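Local coordinates for possible sortase-like protein (Corynebacterium diphtheriae, PDB 5UUS) that is probably a membrane-anchored class E sortase, a cysteine transpeptidase of the kind that cleaves sorting signals and joins proteins to the cell wall, at residues M124-S129 and H156-F161; Q132-A137 and R148-D153; E187-M192 and H208-E213; Y45-G50 and C107-V112; F161-G166 and R204-A209. All blocks are in the same frame, centred on the assembly; numbering follows the deposited sequence.

Interaction 1: M124-S129 and H156-F161; sequences MPVDSS and HVNGRF. With ACT (acetate ion), chain F.
Asn158 and Asp127 hold each other through two hydrogen bonds that close a small ring between the loop 124-129 and the chain entering strand 160-163. Asp127 N donates to Asn158 OD1 at 2.9 Å, while Asn158 ND2 returns a nearly straight bond of 3.1 Å to Asp127 OD1. That oxygen lies in the amide plane of Asn158, although the carboxylate itself is turned 68° from the amide. Asn158 swings its amide across to the loop through a chi1 of -161°, which sets CG anti to the backbone N, and its ND2 has a second acceptor in OXT of an acetate ion, 3.0 Å away. A water bridges Asp127 OD1 and Arg160 O. One step inward, Gly159 N donates to Pro125 O at 2.9 Å from above the carbonyl plane, and Gly159 CA lies 3.6 Å from Met124 O. Val126 lays CG2 against the Gly159-Arg160 peptide and CG1 4.1 Å from Arg160 NH2, at an oblique angle to the guanidinium, whose NH1 is bonded to Leu104 O. Met124, bent at its thioether, brings CE to 3.8 Å from Val157 CG1. Pro125 packs on both helix 130-137 and helix 143-151, whereas Met124 and Gly159 make backbone hydrogen bonds to His208, so the contact joins the two helices to strand 204-216 of the sheet.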
# COMPACT_ATOMS: atom_id res chain seq x y z
N MET A 124 -4.46 3.11 -7.99
CA MET A 124 -4.23 3.94 -9.17
C MET A 124 -4.99 3.43 -10.39
O MET A 124 -5.43 2.29 -10.40
CB MET A 124 -2.72 3.99 -9.45
CG MET A 124 -1.98 4.93 -8.39
SD MET A 124 -0.20 4.77 -8.60
CE MET A 124 0.04 5.47 -10.24
N PRO A 125 -5.13 4.25 -11.44
CA PRO A 125 -5.83 3.74 -12.64
C PRO A 125 -5.25 2.44 -13.22
O PRO A 125 -4.03 2.28 -13.34
CB PRO A 125 -5.69 4.90 -13.64
CG PRO A 125 -5.57 6.12 -12.76
CD PRO A 125 -4.78 5.68 -11.56
N VAL A 126 -6.15 1.52 -13.58
CA VAL A 126 -5.78 0.21 -14.09
C VAL A 126 -5.98 0.13 -15.63
O VAL A 126 -7.07 0.36 -16.12
CB VAL A 126 -6.62 -0.89 -13.39
CG1 VAL A 126 -6.28 -2.26 -13.94
CG2 VAL A 126 -6.41 -0.82 -11.87
N ASP A 127 -4.90 -0.15 -16.36
CA ASP A 127 -4.91 -0.44 -17.80
C ASP A 127 -5.24 0.76 -18.69
O ASP A 127 -4.89 0.78 -19.87
CB ASP A 127 -5.88 -1.59 -18.13
CG ASP A 127 -5.45 -2.93 -17.55
OD1 ASP A 127 -4.27 -3.08 -17.18
OD2 ASP A 127 -6.31 -3.84 -17.47
N SER A 128 -5.91 1.77 -18.15
CA SER A 128 -6.28 2.92 -18.97
C SER A 128 -5.08 3.83 -19.26
O SER A 128 -4.05 3.72 -18.62
CB SER A 128 -7.40 3.72 -18.30
OG SER A 128 -7.09 3.93 -16.94
N SER A 129 -5.21 4.70 -20.26
CA SER A 129 -4.18 5.69 -20.57
C SER A 129 -4.82 6.97 -21.08
O SER A 129 -6.02 7.01 -21.36
CB SER A 129 -3.21 5.15 -21.62
OG SER A 129 -3.90 4.89 -22.83
N HIS A 156 3.85 5.68 -16.43
CA HIS A 156 4.06 4.25 -16.72
C HIS A 156 3.51 3.31 -15.62
O HIS A 156 3.58 2.10 -15.76
CB HIS A 156 5.55 4.00 -16.90
CG HIS A 156 6.33 4.14 -15.63
ND1 HIS A 156 6.67 5.37 -15.10
CD2 HIS A 156 6.81 3.21 -14.77
CE1 HIS A 156 7.34 5.19 -13.97
NE2 HIS A 156 7.41 3.89 -13.74
N VAL A 157 2.99 3.85 -14.53
CA VAL A 157 2.66 3.00 -13.38
C VAL A 157 1.21 2.54 -13.42
O VAL A 157 0.30 3.32 -13.21
CB VAL A 157 2.92 3.72 -12.04
CG1 VAL A 157 2.59 2.79 -10.86
CG2 VAL A 157 4.37 4.23 -11.96
N ASN A 158 1.02 1.25 -13.73
CA ASN A 158 -0.30 0.62 -13.80
C ASN A 158 -0.77 0.26 -12.39
O ASN A 158 -0.00 -0.29 -11.61
CB ASN A 158 -0.21 -0.64 -14.69
CG ASN A 158 -1.56 -1.11 -15.19
OD1 ASN A 158 -2.61 -0.70 -14.70
ND2 ASN A 158 -1.53 -2.01 -16.20
N GLY A 159 -2.02 0.56 -12.05
CA GLY A 159 -2.54 0.22 -10.73
C GLY A 159 -2.58 -1.28 -10.43
O GLY A 159 -2.57 -1.67 -9.27
N ARG A 160 -2.67 -2.13 -11.46
CA ARG A 160 -2.61 -3.58 -11.26
C ARG A 160 -2.09 -4.28 -12.51
O ARG A 160 -2.47 -3.94 -13.63
CB ARG A 160 -3.98 -4.15 -10.87
CG ARG A 160 -3.98 -5.68 -10.56
CD ARG A 160 -5.35 -6.17 -10.03
NE ARG A 160 -6.42 -5.70 -10.90
CZ ARG A 160 -7.50 -5.04 -10.49
NH1 ARG A 160 -7.67 -4.81 -9.20
NH2 ARG A 160 -8.41 -4.61 -11.37
N PHE A 161 -1.20 -5.25 -12.32
CA PHE A 161 -0.68 -6.02 -13.45
C PHE A 161 -0.06 -7.31 -12.95
O PHE A 161 0.11 -7.50 -11.73
CB PHE A 161 0.34 -5.21 -14.28
CG PHE A 161 1.58 -4.77 -13.51
CD1 PHE A 161 1.56 -3.62 -12.73
CD2 PHE A 161 2.76 -5.48 -13.61
CE1 PHE A 161 2.69 -3.20 -12.02
CE2 PHE A 161 3.90 -5.08 -12.90
CZ PHE A 161 3.87 -3.91 -12.12
C ACT F . 1.63 -3.05 -18.52
O ACT F . 1.61 -4.30 -18.40
OXT ACT F . 1.05 -2.43 -17.59
CH3 ACT F . 2.29 -2.35 -19.69
O HOH W 1 -4.01 -5.17 -15.50

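Interaction 2: Q132-A137 and R148-D153; sequences QRYDEA and RITHGD. With EDO (1,2-ethanediol), chain G.
Arg133 reaches from helix 130-137 to the carbonyl of Ile149 in helix 143-151, its chain extended from CG to NE. NE donates to Ile149 O at 2.7 Å, and NH2 adds a weak bond to the same oxygen; NE approaches from above the carbonyl plane, 47° out of it. NH2 also donates to Val157 O, so the buried guanidinium is shared between the helix and the following loop. Ile149 CG2 lies over one guanidinium face, 3.4 Å from Arg133 NH2, and its CD1 touches Ala137 CB. Beside them, Thr150 OG1 sits at the edge of the Tyr134 ring, 3.5 Å from Tyr134 CD2, while its hydrogen bond goes to Ala146 O in its own helix. Farther along, Arg148 NH1 forms a salt bridge of 2.9 Å with Asp153 OD2, NH2 is bonded to Glu187 OE2, another salt bridge, and to Gly185 O, and Arg148 NE and Asp153 N both donate to O2 of an ethanediol. The two helices are thus joined mainly by apolar contacts and one buried arginine, whose charge is probably eased by backbone carbonyl oxygens.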
# COMPACT_ATOMS: atom_id res chain seq x y z
N GLN A 132 -8.75 8.82 -20.46
CA GLN A 132 -9.52 8.00 -19.54
C GLN A 132 -8.81 7.83 -18.21
O GLN A 132 -9.43 7.82 -17.16
CB GLN A 132 -9.82 6.64 -20.15
CG GLN A 132 -10.65 5.75 -19.25
CD GLN A 132 -10.95 4.42 -19.90
OE1 GLN A 132 -10.21 3.99 -20.79
NE2 GLN A 132 -12.03 3.78 -19.49
N ARG A 133 -7.49 7.67 -18.27
CA ARG A 133 -6.65 7.53 -17.08
C ARG A 133 -6.76 8.80 -16.22
O ARG A 133 -6.90 8.73 -14.99
CB ARG A 133 -5.20 7.27 -17.51
CG ARG A 133 -4.16 7.13 -16.41
CD ARG A 133 -2.88 6.52 -17.00
NE ARG A 133 -1.74 6.57 -16.09
CZ ARG A 133 -1.47 5.66 -15.16
NH1 ARG A 133 -2.29 4.62 -14.99
NH2 ARG A 133 -0.39 5.78 -14.36
N TYR A 134 -6.71 9.94 -16.89
CA TYR A 134 -6.81 11.23 -16.23
C TYR A 134 -8.16 11.38 -15.52
O TYR A 134 -8.23 11.72 -14.35
CB TYR A 134 -6.63 12.36 -17.24
CG TYR A 134 -6.68 13.74 -16.60
CD1 TYR A 134 -7.81 14.54 -16.71
CD2 TYR A 134 -5.59 14.23 -15.88
CE1 TYR A 134 -7.84 15.79 -16.13
CE2 TYR A 134 -5.62 15.49 -15.30
CZ TYR A 134 -6.75 16.26 -15.43
OH TYR A 134 -6.80 17.52 -14.86
N ASP A 135 -9.23 11.12 -16.26
CA ASP A 135 -10.56 11.23 -15.71
C ASP A 135 -10.74 10.29 -14.53
O ASP A 135 -11.40 10.63 -13.55
CB ASP A 135 -11.61 10.93 -16.79
CG ASP A 135 -11.61 11.95 -17.91
OD1 ASP A 135 -11.21 13.12 -17.69
OD2 ASP A 135 -12.03 11.58 -19.03
N GLU A 136 -10.18 9.09 -14.62
CA GLU A 136 -10.30 8.16 -13.50
C GLU A 136 -9.52 8.65 -12.29
O GLU A 136 -9.97 8.52 -11.14
CB GLU A 136 -9.85 6.76 -13.91
CG GLU A 136 -10.79 6.09 -14.89
CD GLU A 136 -10.28 4.76 -15.41
OE1 GLU A 136 -9.14 4.37 -15.06
OE2 GLU A 136 -11.02 4.11 -16.17
N ALA A 137 -8.34 9.21 -12.55
CA ALA A 137 -7.49 9.70 -11.48
C ALA A 137 -8.11 10.93 -10.82
O ALA A 137 -8.00 11.12 -9.60
CB ALA A 137 -6.11 10.00 -12.02
N ARG A 148 0.53 14.05 -12.98
CA ARG A 148 1.69 13.16 -12.84
C ARG A 148 1.38 11.71 -13.23
O ARG A 148 2.19 11.04 -13.85
CB ARG A 148 2.22 13.20 -11.41
CG ARG A 148 2.57 14.58 -10.90
CD ARG A 148 3.30 14.44 -9.57
NE ARG A 148 4.68 14.02 -9.80
CZ ARG A 148 5.57 13.74 -8.84
NH1 ARG A 148 6.80 13.42 -9.18
NH2 ARG A 148 5.23 13.79 -7.56
N ILE A 149 0.20 11.23 -12.85
CA ILE A 149 -0.25 9.89 -13.20
C ILE A 149 -0.47 9.74 -14.70
O ILE A 149 -0.20 8.68 -15.29
CB ILE A 149 -1.56 9.52 -12.45
CG1 ILE A 149 -1.25 9.31 -10.95
CG2 ILE A 149 -2.26 8.31 -13.09
CD1 ILE A 149 -2.49 9.34 -10.04
N THR A 150 -0.93 10.82 -15.34
CA THR A 150 -1.26 10.72 -16.77
C THR A 150 -0.07 11.01 -17.70
O THR A 150 0.11 10.29 -18.68
CB THR A 150 -2.43 11.65 -17.12
OG1 THR A 150 -3.50 11.43 -16.20
CG2 THR A 150 -2.93 11.38 -18.58
N HIS A 151 0.75 12.02 -17.38
CA HIS A 151 1.78 12.52 -18.29
C HIS A 151 3.13 12.72 -17.65
O HIS A 151 4.07 13.20 -18.30
CB HIS A 151 1.36 13.86 -18.89
CG HIS A 151 0.07 13.81 -19.64
ND1 HIS A 151 -0.98 14.66 -19.36
CD2 HIS A 151 -0.34 13.02 -20.66
CE1 HIS A 151 -1.98 14.39 -20.18
NE2 HIS A 151 -1.62 13.40 -20.98
N GLY A 152 3.23 12.41 -16.36
CA GLY A 152 4.42 12.73 -15.60
C GLY A 152 5.19 11.52 -15.13
O GLY A 152 5.24 10.49 -15.81
N ASP A 153 5.80 11.64 -13.95
CA ASP A 153 6.67 10.59 -13.45
C ASP A 153 5.96 9.25 -13.19
O ASP A 153 6.59 8.22 -13.07
CB ASP A 153 7.35 11.07 -12.17
CG ASP A 153 8.25 12.28 -12.43
OD1 ASP A 153 8.74 12.44 -13.56
OD2 ASP A 153 8.45 13.07 -11.50
C1 EDO G . 7.83 16.08 -12.74
O1 EDO G . 8.02 16.31 -14.15
C2 EDO G . 6.35 15.87 -12.40
O2 EDO G . 5.93 14.50 -12.59

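Interaction 3: E187-M192 and H208-E213; sequences EGIMTM and HAMLTE
The beta hairpin of strands 188-193 and 204-216 lies near the centre of the chain, and Ile189-Met210, Met190-Ala209 and Thr191-His208 are its antiparallel pairs here. Met190 and Ala209 form the hydrogen-bonded pair, with Met190 N donating to Ala209 O at 2.7 Å and Ala209 N to Met190 O at 2.9 Å. Leu211 N continues the ladder to Gly188 O. Among the side chains, the distinctive link is His208 ND1 to Thr191 OG1, 2.8 Å, with the hydroxyl oxygen in the imidazole plane. The two residues lie side by side and point the same way, the ring brought there with CG anti to its carbonyl carbon (chi1 -69°). Asn84 also bonds Thr191 OG1, and Glu176 takes His208 NE2, so both ring nitrogens have partners and the rotation of the ring is fixed. On the same face Ile189 places CG2 3.9 Å from His208 ND1 and CD1 4.0 Å from Met210 CE. Met210, bent at its thioether, lays SD and CE against CB and CG of Glu187, whose carboxylate pairs with Arg148. A water ties Glu187 OE1, Gly188 N and Leu211 O together at the start of strand 188-193. Met190 extends from the opposite face toward Ile110 and Val112, as expected for a core hairpin of the sortase beta-barrel, its strand flanked by strand 83-88.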
# COMPACT_ATOMS: atom_id res chain seq x y z
N GLU A 187 5.66 11.01 -5.01
CA GLU A 187 4.44 10.70 -4.27
C GLU A 187 4.71 9.53 -3.32
O GLU A 187 5.71 8.83 -3.44
CB GLU A 187 3.29 10.34 -5.23
CG GLU A 187 2.98 11.43 -6.24
CD GLU A 187 2.48 12.72 -5.58
OE1 GLU A 187 1.75 12.64 -4.56
OE2 GLU A 187 2.82 13.80 -6.09
N GLY A 188 3.80 9.31 -2.39
CA GLY A 188 3.81 8.09 -1.63
C GLY A 188 3.08 7.02 -2.43
O GLY A 188 1.93 7.20 -2.86
N ILE A 189 3.75 5.89 -2.61
CA ILE A 189 3.12 4.74 -3.22
C ILE A 189 3.00 3.61 -2.21
O ILE A 189 3.89 3.42 -1.38
CB ILE A 189 3.93 4.26 -4.43
CG1 ILE A 189 3.85 5.34 -5.52
CG2 ILE A 189 3.35 2.91 -4.98
CD1 ILE A 189 2.52 5.37 -6.23
N MET A 190 1.89 2.86 -2.27
CA MET A 190 1.83 1.59 -1.56
C MET A 190 1.72 0.45 -2.60
O MET A 190 0.93 0.53 -3.55
CB MET A 190 0.66 1.54 -0.58
CG MET A 190 0.52 0.17 0.12
SD MET A 190 -0.85 0.12 1.30
CE MET A 190 -0.71 -1.59 1.88
N THR A 191 2.51 -0.59 -2.41
CA THR A 191 2.50 -1.73 -3.33
C THR A 191 2.11 -3.01 -2.59
O THR A 191 2.66 -3.30 -1.53
CB THR A 191 3.88 -1.91 -4.01
OG1 THR A 191 4.21 -0.71 -4.73
CG2 THR A 191 3.89 -3.13 -4.95
N MET A 192 1.18 -3.77 -3.16
CA MET A 192 0.84 -5.10 -2.67
C MET A 192 1.22 -6.16 -3.70
O MET A 192 0.86 -6.01 -4.88
CB MET A 192 -0.65 -5.18 -2.32
CG MET A 192 -1.05 -4.23 -1.19
SD MET A 192 -2.83 -4.04 -0.94
CE MET A 192 -3.23 -3.02 -2.36
N HIS A 208 -0.73 -1.18 -7.26
CA HIS A 208 -0.15 0.09 -6.79
C HIS A 208 -1.27 1.04 -6.41
O HIS A 208 -2.27 1.20 -7.13
CB HIS A 208 0.74 0.75 -7.86
CG HIS A 208 2.01 0.03 -8.16
ND1 HIS A 208 2.94 -0.30 -7.18
CD2 HIS A 208 2.53 -0.43 -9.33
CE1 HIS A 208 3.96 -0.91 -7.73
NE2 HIS A 208 3.74 -1.01 -9.04
N ALA A 209 -1.10 1.68 -5.26
CA ALA A 209 -2.02 2.71 -4.80
C ALA A 209 -1.17 3.94 -4.40
O ALA A 209 -0.03 3.80 -3.95
CB ALA A 209 -2.85 2.19 -3.60
N MET A 210 -1.73 5.12 -4.56
CA MET A 210 -1.02 6.36 -4.30
C MET A 210 -1.60 7.06 -3.06
O MET A 210 -2.82 7.10 -2.86
CB MET A 210 -1.08 7.28 -5.52
CG MET A 210 -0.41 8.64 -5.30
SD MET A 210 -0.28 9.66 -6.79
CE MET A 210 0.91 8.67 -7.74
N LEU A 211 -0.70 7.64 -2.27
CA LEU A 211 -1.03 8.26 -0.98
C LEU A 211 -1.77 9.58 -1.15
O LEU A 211 -1.30 10.47 -1.87
CB LEU A 211 0.26 8.49 -0.17
CG LEU A 211 0.17 9.13 1.22
CD1 LEU A 211 -0.39 8.12 2.22
CD2 LEU A 211 1.57 9.56 1.66
N THR A 212 -2.91 9.70 -0.47
CA THR A 212 -3.77 10.89 -0.57
C THR A 212 -3.98 11.55 0.80
O THR A 212 -4.31 12.73 0.87
CB THR A 212 -5.17 10.56 -1.18
OG1 THR A 212 -5.85 9.64 -0.32
CG2 THR A 212 -5.03 9.92 -2.58
N GLU A 213 -3.83 10.77 1.86
CA GLU A 213 -3.89 11.31 3.23
C GLU A 213 -2.82 10.70 4.12
O GLU A 213 -2.55 9.50 4.03
CB GLU A 213 -5.23 11.04 3.90
CG GLU A 213 -6.43 11.72 3.34
CD GLU A 213 -7.68 11.33 4.14
OE1 GLU A 213 -7.79 11.73 5.33
OE2 GLU A 213 -8.53 10.59 3.59
O HOH W 2 1.37 11.03 -2.42

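Interaction 4: Y45-G50 and C107-V112; sequences YIPQFG and CDAIVV
Ile46 and Ile110 lie side by side, pointing the same way, where the end of strand 40-45 meets strand 109-114, an antiparallel pair in the mixed beta sheet of the sortase fold. Ile110 CD1 is 3.7 Å from both CG1 and CD1 of Ile46, which also packs on Phe53 and Leu104. Tyr45 and Val111 form a hydrogen-bonded pair, with Tyr45 N to Val111 O and Val111 N to Tyr45 O both 2.8 Å long. The Tyr45 ring turns its edge to Val111 O, its CD1 3.6 Å away, while OH bonds Glu113. Beyond this pair the chain leaves the sheet in a short 3-10 turn, and Pro47 sets its CD against Ala109 O. Here a water links the chains, accepting from Gln48 N and donating to Ala109 O. Gln48, bent at chi2 (56°), crosses Asp108, whose OD2 accepts from Asn105 N, with amide and carboxylate planes only 24° apart. A second water spans these groups, donating to Gln48 OE1 at 2.8 Å and to Asp108 OD1 at 2.7 Å.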
# COMPACT_ATOMS: atom_id res chain seq x y z
N TYR A 45 -6.61 -1.86 6.32
CA TYR A 45 -8.02 -2.05 6.07
C TYR A 45 -8.34 -1.75 4.60
O TYR A 45 -7.81 -0.81 4.01
CB TYR A 45 -8.88 -1.12 6.94
CG TYR A 45 -8.55 -1.03 8.40
CD1 TYR A 45 -7.42 -0.34 8.83
CD2 TYR A 45 -9.40 -1.55 9.35
CE1 TYR A 45 -7.13 -0.22 10.20
CE2 TYR A 45 -9.13 -1.44 10.71
CZ TYR A 45 -7.99 -0.77 11.12
OH TYR A 45 -7.72 -0.65 12.47
N ILE A 46 -9.24 -2.54 4.02
CA ILE A 46 -9.76 -2.25 2.69
C ILE A 46 -11.28 -2.22 2.78
O ILE A 46 -11.92 -3.27 2.72
CB ILE A 46 -9.30 -3.31 1.67
CG1 ILE A 46 -7.77 -3.42 1.69
CG2 ILE A 46 -9.85 -2.97 0.28
CD1 ILE A 46 -7.18 -4.32 0.59
N PRO A 47 -11.86 -1.02 2.96
CA PRO A 47 -13.30 -0.85 3.26
C PRO A 47 -14.18 -1.46 2.17
O PRO A 47 -15.25 -1.97 2.46
CB PRO A 47 -13.46 0.68 3.33
CG PRO A 47 -12.08 1.18 3.71
CD PRO A 47 -11.14 0.27 2.98
N GLN A 48 -13.71 -1.46 0.93
CA GLN A 48 -14.46 -2.06 -0.16
C GLN A 48 -14.58 -3.57 0.06
O GLN A 48 -15.49 -4.19 -0.47
CB GLN A 48 -13.81 -1.76 -1.52
CG GLN A 48 -14.75 -1.99 -2.70
CD GLN A 48 -16.02 -1.17 -2.58
OE1 GLN A 48 -15.97 0.05 -2.43
NE2 GLN A 48 -17.17 -1.84 -2.60
N PHE A 49 -13.69 -4.15 0.85
CA PHE A 49 -13.80 -5.58 1.16
C PHE A 49 -14.56 -5.82 2.46
O PHE A 49 -14.57 -6.93 2.98
CB PHE A 49 -12.42 -6.24 1.26
CG PHE A 49 -11.66 -6.33 -0.04
CD1 PHE A 49 -12.27 -6.00 -1.25
CD2 PHE A 49 -10.34 -6.76 -0.05
CE1 PHE A 49 -11.57 -6.10 -2.44
CE2 PHE A 49 -9.63 -6.87 -1.24
CZ PHE A 49 -10.25 -6.53 -2.44
N GLY A 50 -15.21 -4.79 3.00
CA GLY A 50 -16.00 -4.98 4.21
C GLY A 50 -15.24 -4.58 5.46
O GLY A 50 -14.02 -4.53 5.47
N CYS A 107 -9.25 4.13 -7.32
CA CYS A 107 -9.75 5.02 -6.27
C CYS A 107 -10.28 4.30 -5.03
O CYS A 107 -10.57 4.94 -4.02
CB CYS A 107 -10.82 5.97 -6.85
SG CYS A 107 -10.14 7.34 -7.83
N ASP A 108 -10.39 2.97 -5.08
CA ASP A 108 -10.65 2.20 -3.86
C ASP A 108 -9.57 2.52 -2.80
O ASP A 108 -8.37 2.60 -3.13
CB ASP A 108 -10.65 0.69 -4.16
CG ASP A 108 -11.94 0.21 -4.81
OD1 ASP A 108 -12.92 0.99 -4.88
OD2 ASP A 108 -11.97 -0.97 -5.22
N ALA A 109 -9.98 2.68 -1.54
CA ALA A 109 -9.07 3.06 -0.44
C ALA A 109 -8.38 1.86 0.18
O ALA A 109 -8.99 0.80 0.37
CB ALA A 109 -9.84 3.84 0.65
N ILE A 110 -7.10 2.02 0.48
CA ILE A 110 -6.40 1.10 1.35
C ILE A 110 -5.97 1.97 2.55
O ILE A 110 -5.21 2.91 2.39
CB ILE A 110 -5.17 0.48 0.68
CG1 ILE A 110 -5.48 0.01 -0.77
CG2 ILE A 110 -4.55 -0.61 1.61
CD1 ILE A 110 -6.50 -1.02 -0.84
N VAL A 111 -6.47 1.65 3.74
CA VAL A 111 -6.15 2.44 4.92
C VAL A 111 -5.11 1.71 5.76
O VAL A 111 -5.25 0.52 6.04
CB VAL A 111 -7.40 2.73 5.77
CG1 VAL A 111 -7.03 3.61 6.96
CG2 VAL A 111 -8.47 3.42 4.90
N VAL A 112 -4.05 2.43 6.13
CA VAL A 112 -2.94 1.86 6.89
C VAL A 112 -2.73 2.64 8.18
O VAL A 112 -2.56 3.86 8.18
CB VAL A 112 -1.65 1.83 6.06
CG1 VAL A 112 -0.55 1.06 6.80
CG2 VAL A 112 -1.91 1.15 4.71
O HOH W 3 -11.62 0.16 -0.28
O HOH W 4 -14.45 2.31 -3.13

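Interaction 5: F161-G166 and R204-A209; sequences FITTPG and RMIVHA
Phe161 takes a chi1 of 61°, with CG between its backbone N and carbonyl carbon, and this lays the ring along Ile206 of the paired strand. Ile206 CB stands over one ring face, 3.9 Å from the ring centroid and 16° off the normal, in a CH-pi contact. Thr163 has its CG2 in the equivalent rotational position, which aims the methyl at Ile206 CG1, 3.6 Å away, and leaves OG1 to bond Asp167. Both the phenyl ring and the methyl thus pack on Ile206. The edge of the Phe161 ring meets His208, its CE1 3.8 Å from His208 NE2, which is bonded to Glu176, and the two rings are set obliquely at 44°. The backbones form an antiparallel ladder: Phe161 pairs with Ile206, and Thr163 with Arg204, through four backbone bonds such as Ile206 N to Phe161 O, 2.8 Å. On the other face, Ile162 CD1 packs on Met205 CB at 3.8 Å. At the strand end Arg204, bent at chi2, brings its guanidinium against Pro165, whose CG lies over one face, 3.9 Å from Arg204 NH1. The backbone ladder fixes the register of this edge strand, while apolar contacts dominate among the side chains, and the arginine meets the proline through its flat face, while NH1 is bonded to Asn201 O.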
# COMPACT_ATOMS: atom_id res chain seq x y z
N PHE A 161 -1.20 -5.25 -12.32
CA PHE A 161 -0.68 -6.02 -13.45
C PHE A 161 -0.06 -7.31 -12.95
O PHE A 161 0.11 -7.50 -11.73
CB PHE A 161 0.34 -5.21 -14.28
CG PHE A 161 1.58 -4.77 -13.51
CD1 PHE A 161 1.56 -3.62 -12.73
CD2 PHE A 161 2.76 -5.48 -13.61
CE1 PHE A 161 2.69 -3.20 -12.02
CE2 PHE A 161 3.90 -5.08 -12.90
CZ PHE A 161 3.87 -3.91 -12.12
N ILE A 162 0.24 -8.20 -13.90
CA ILE A 162 0.84 -9.49 -13.61
C ILE A 162 2.29 -9.47 -14.08
O ILE A 162 2.60 -8.89 -15.12
CB ILE A 162 0.08 -10.65 -14.31
CG1 ILE A 162 -1.38 -10.65 -13.88
CG2 ILE A 162 0.76 -12.00 -14.01
CD1 ILE A 162 -1.59 -10.86 -12.38
N THR A 163 3.18 -10.08 -13.31
CA THR A 163 4.60 -10.04 -13.66
C THR A 163 5.28 -11.33 -13.19
O THR A 163 4.62 -12.23 -12.69
CB THR A 163 5.30 -8.79 -13.08
OG1 THR A 163 6.62 -8.69 -13.65
CG2 THR A 163 5.41 -8.85 -11.51
N THR A 164 6.60 -11.41 -13.39
CA THR A 164 7.38 -12.59 -13.03
C THR A 164 8.02 -12.35 -11.66
O THR A 164 8.19 -11.18 -11.26
CB THR A 164 8.47 -12.89 -14.08
OG1 THR A 164 9.32 -11.74 -14.20
CG2 THR A 164 7.86 -13.19 -15.45
N PRO A 165 8.40 -13.44 -10.94
CA PRO A 165 8.95 -13.33 -9.57
C PRO A 165 10.20 -12.46 -9.48
O PRO A 165 10.41 -11.84 -8.43
CB PRO A 165 9.28 -14.79 -9.20
CG PRO A 165 8.31 -15.60 -10.02
CD PRO A 165 8.22 -14.86 -11.33
N GLY A 166 10.99 -12.36 -10.55
CA GLY A 166 12.22 -11.57 -10.50
C GLY A 166 12.04 -10.07 -10.75
O GLY A 166 13.03 -9.34 -10.85
N ARG A 204 3.26 -13.37 -10.38
CA ARG A 204 2.97 -12.48 -9.27
C ARG A 204 1.97 -11.44 -9.70
O ARG A 204 2.09 -10.89 -10.79
CB ARG A 204 4.25 -11.78 -8.76
CG ARG A 204 5.34 -12.74 -8.28
CD ARG A 204 4.91 -13.35 -6.96
NE ARG A 204 5.94 -14.18 -6.37
CZ ARG A 204 6.14 -15.46 -6.67
NH1 ARG A 204 5.37 -16.08 -7.56
NH2 ARG A 204 7.10 -16.14 -6.06
N MET A 205 0.99 -11.16 -8.85
CA MET A 205 0.11 -10.03 -9.09
C MET A 205 0.64 -8.82 -8.32
O MET A 205 1.01 -8.97 -7.15
CB MET A 205 -1.32 -10.32 -8.66
CG MET A 205 -2.27 -9.12 -8.78
SD MET A 205 -3.97 -9.58 -8.28
CE MET A 205 -4.28 -10.84 -9.53
N ILE A 206 0.63 -7.66 -8.97
CA ILE A 206 1.09 -6.39 -8.39
C ILE A 206 -0.07 -5.38 -8.36
O ILE A 206 -0.78 -5.22 -9.36
CB ILE A 206 2.25 -5.76 -9.20
CG1 ILE A 206 3.35 -6.77 -9.48
CG2 ILE A 206 2.82 -4.52 -8.46
CD1 ILE A 206 3.97 -7.37 -8.21
N VAL A 207 -0.26 -4.70 -7.23
CA VAL A 207 -1.21 -3.57 -7.15
C VAL A 207 -0.50 -2.33 -6.62
O VAL A 207 0.29 -2.42 -5.66
CB VAL A 207 -2.42 -3.90 -6.26
CG1 VAL A 207 -3.24 -2.63 -5.98
CG2 VAL A 207 -3.26 -4.98 -6.91
N HIS A 208 -0.73 -1.18 -7.26
CA HIS A 208 -0.15 0.09 -6.79
C HIS A 208 -1.27 1.04 -6.41
O HIS A 208 -2.27 1.20 -7.13
CB HIS A 208 0.74 0.75 -7.86
CG HIS A 208 2.01 0.03 -8.16
ND1 HIS A 208 2.94 -0.30 -7.18
CD2 HIS A 208 2.53 -0.43 -9.33
CE1 HIS A 208 3.96 -0.91 -7.73
NE2 HIS A 208 3.74 -1.01 -9.04
N ALA A 209 -1.10 1.68 -5.26
CA ALA A 209 -2.02 2.71 -4.80
C ALA A 209 -1.17 3.94 -4.40
O ALA A 209 -0.03 3.80 -3.95
CB ALA A 209 -2.85 2.19 -3.60

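How the interactions relate
Strand 204-216 is the common element: interaction 3 pairs it with strand 188-193 and interaction 5 with strand 160-163, and His208 belongs to both. Interaction 1 shares Phe161 with interaction 5 and reaches the same histidine by Gly159 O to His208 N, 2.8 Å. Interaction 2 nests in the loop that interaction 1 closes, and Arg133 NH2 to Val157 O, 2.8 Å, joins them; Arg148 NH2 to Glu187 OE2, 2.8 Å, reaches interaction 3. Interaction 4 meets interaction 3 in the core, where Met190 SD lies 3.7 Å from Val112 CG2. Interaction 5 comes nearest the predicted active site, with the Arg204 side chain about 9 Å from that of His90; the predicted nucleophile Cys195 follows strand 188-193.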